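Local coordinates for protein migration inhibitory factor (Trichinella spiralis, PDB 1HFO) that belongs to the macrophage migration inhibitory factor family, small cytokine-like proteins whose subunits are built from two beta-alpha-beta motifs and assemble as trimers, at residues T12-P15 against S16-S20. Sequence-based numbering, arbitrary orientation.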
loop_
_atom_site.group_PDB
_atom_site.type_symbol
_atom_site.label_atom_id
_atom_site.label_comp_id
_atom_site.label_asym_id
_atom_site.label_seq_id
_atom_site.Cartn_x
_atom_site.Cartn_y
_atom_site.Cartn_z
ATOM N N THR A 12 15.562 -14.344 1.384
ATOM C CA THR A 12 16.297 -15.349 2.123
ATOM C C THR A 12 16.850 -14.770 3.427
ATOM O O THR A 12 17.386 -15.499 4.265
ATOM C CB THR A 12 17.415 -15.938 1.247
ATOM O OG1 THR A 12 17.912 -17.136 1.850
ATOM C CG2 THR A 12 18.533 -14.929 1.064
ATOM N N ASP A 13 16.699 -13.462 3.615
ATOM C CA ASP A 13 17.173 -12.832 4.837
ATOM C C ASP A 13 16.055 -12.572 5.839
ATOM O O ASP A 13 16.261 -11.956 6.887
ATOM C CB ASP A 13 17.944 -11.556 4.504
ATOM C CG ASP A 13 19.363 -11.852 4.013
ATOM O OD1 ASP A 13 19.814 -13.025 4.103
ATOM O OD2 ASP A 13 20.038 -10.921 3.550
ATOM N N VAL A 14 14.858 -13.036 5.502
ATOM C CA VAL A 14 13.706 -12.930 6.401
ATOM C C VAL A 14 13.709 -14.289 7.114
ATOM O O VAL A 14 13.568 -15.339 6.478
ATOM C CB VAL A 14 12.371 -12.765 5.630
ATOM C CG1 VAL A 14 11.205 -12.722 6.619
ATOM C CG2 VAL A 14 12.388 -11.484 4.815
ATOM N N PRO A 15 13.889 -14.283 8.430
ATOM C CA PRO A 15 13.908 -15.557 9.159
ATOM C C PRO A 15 12.582 -16.317 9.095
ATOM O O PRO A 15 11.526 -15.726 8.873
ATOM C CB PRO A 15 14.271 -15.130 10.573
ATOM C CG PRO A 15 13.646 -13.766 10.670
ATOM C CD PRO A 15 14.000 -13.140 9.346
ATOM N N SER A 16 12.653 -17.633 9.305
ATOM C CA SER A 16 11.481 -18.498 9.275
ATOM C C SER A 16 10.440 -18.117 10.336
ATOM O O SER A 16 9.256 -18.403 10.159
ATOM C CB SER A 16 11.911 -19.952 9.475
ATOM O OG SER A 16 12.473 -20.120 10.758
ATOM N N ASP A 17 10.874 -17.496 11.435
ATOM C CA ASP A 17 9.939 -17.084 12.485
ATOM C C ASP A 17 9.558 -15.613 12.413
ATOM O O ASP A 17 9.138 -15.024 13.409
ATOM C CB ASP A 17 10.501 -17.358 13.878
ATOM C CG ASP A 17 11.861 -16.727 14.106
ATOM O OD1 ASP A 17 12.334 -15.952 13.250
ATOM O OD2 ASP A 17 12.460 -17.003 15.162
ATOM N N PHE A 18 9.700 -15.009 11.244
ATOM C CA PHE A 18 9.334 -13.600 11.143
ATOM C C PHE A 18 7.814 -13.385 11.244
ATOM O O PHE A 18 7.357 -12.533 12.001
ATOM C CB PHE A 18 9.827 -13.011 9.823
ATOM C CG PHE A 18 9.449 -11.574 9.646
ATOM C CD1 PHE A 18 10.086 -10.586 10.387
ATOM C CD2 PHE A 18 8.400 -11.218 8.811
ATOM C CE1 PHE A 18 9.688 -9.258 10.317
ATOM C CE2 PHE A 18 7.978 -9.867 8.728
ATOM C CZ PHE A 18 8.625 -8.892 9.485
ATOM N N LEU A 19 7.050 -14.155 10.480
ATOM C CA LEU A 19 5.597 -14.003 10.475
ATOM C C LEU A 19 5.017 -14.345 11.836
ATOM O O LEU A 19 4.156 -13.635 12.347
ATOM C CB LEU A 19 4.976 -14.873 9.382
ATOM C CG LEU A 19 5.401 -14.469 7.965
ATOM C CD1 LEU A 19 4.888 -15.463 6.956
ATOM C CD2 LEU A 19 4.890 -13.058 7.672
ATOM N N SER A 20 5.496 -15.420 12.456
ATOM C CA SER A 20 4.966 -15.750 13.764
ATOM C C SER A 20 5.300 -14.689 14.822
ATOM O O SER A 20 4.423 -14.242 15.554
ATOM C CB SER A 20 5.483 -17.126 14.225
ATOM O OG SER A 20 6.890 -17.120 14.394
HETATM O O HOH W 1 8.583 -15.876 8.329
#
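Val-14 sets its CG1 methyl against the root of the Phe-18 side chain, 3.5 Å from Phe-18 CB, and meets the near end of the ring obliquely, at CG and CD2, with Phe-18 CG 3.7 Å away. With CG anti to the backbone N (chi1 178°), the Phe-18 ring is led away from the 12-15 segment, between strand 38-42 and helix 69-87, where the Phe-18 side chain packs on Ile-41, Leu-83 and Leu-87. Pro-15 adds a looser apolar touch, its CG 4.0 Å from Phe-18 CB. A type I beta turn from Pro-15 to Phe-18 leads the chain into helix 18-30, the first helix of the MIF fold, in which two helices cover a four-stranded sheet. The turn is closed by Phe-18 N donating to Pro-15 O at 3.1 Å, well above the carbonyl plane. A water 3.0 Å from Pro-15 O donates to that oxygen and accepts from Leu-19 N, tying the turn to the start of the helix. Asp-17, at the N-cap position, makes no capping bond with its side chain; its OD1 rests against the Pro-15 ring, 3.4 Å from Pro-15 CB, while OD2 forms a long, weak ion pair with Lys-86.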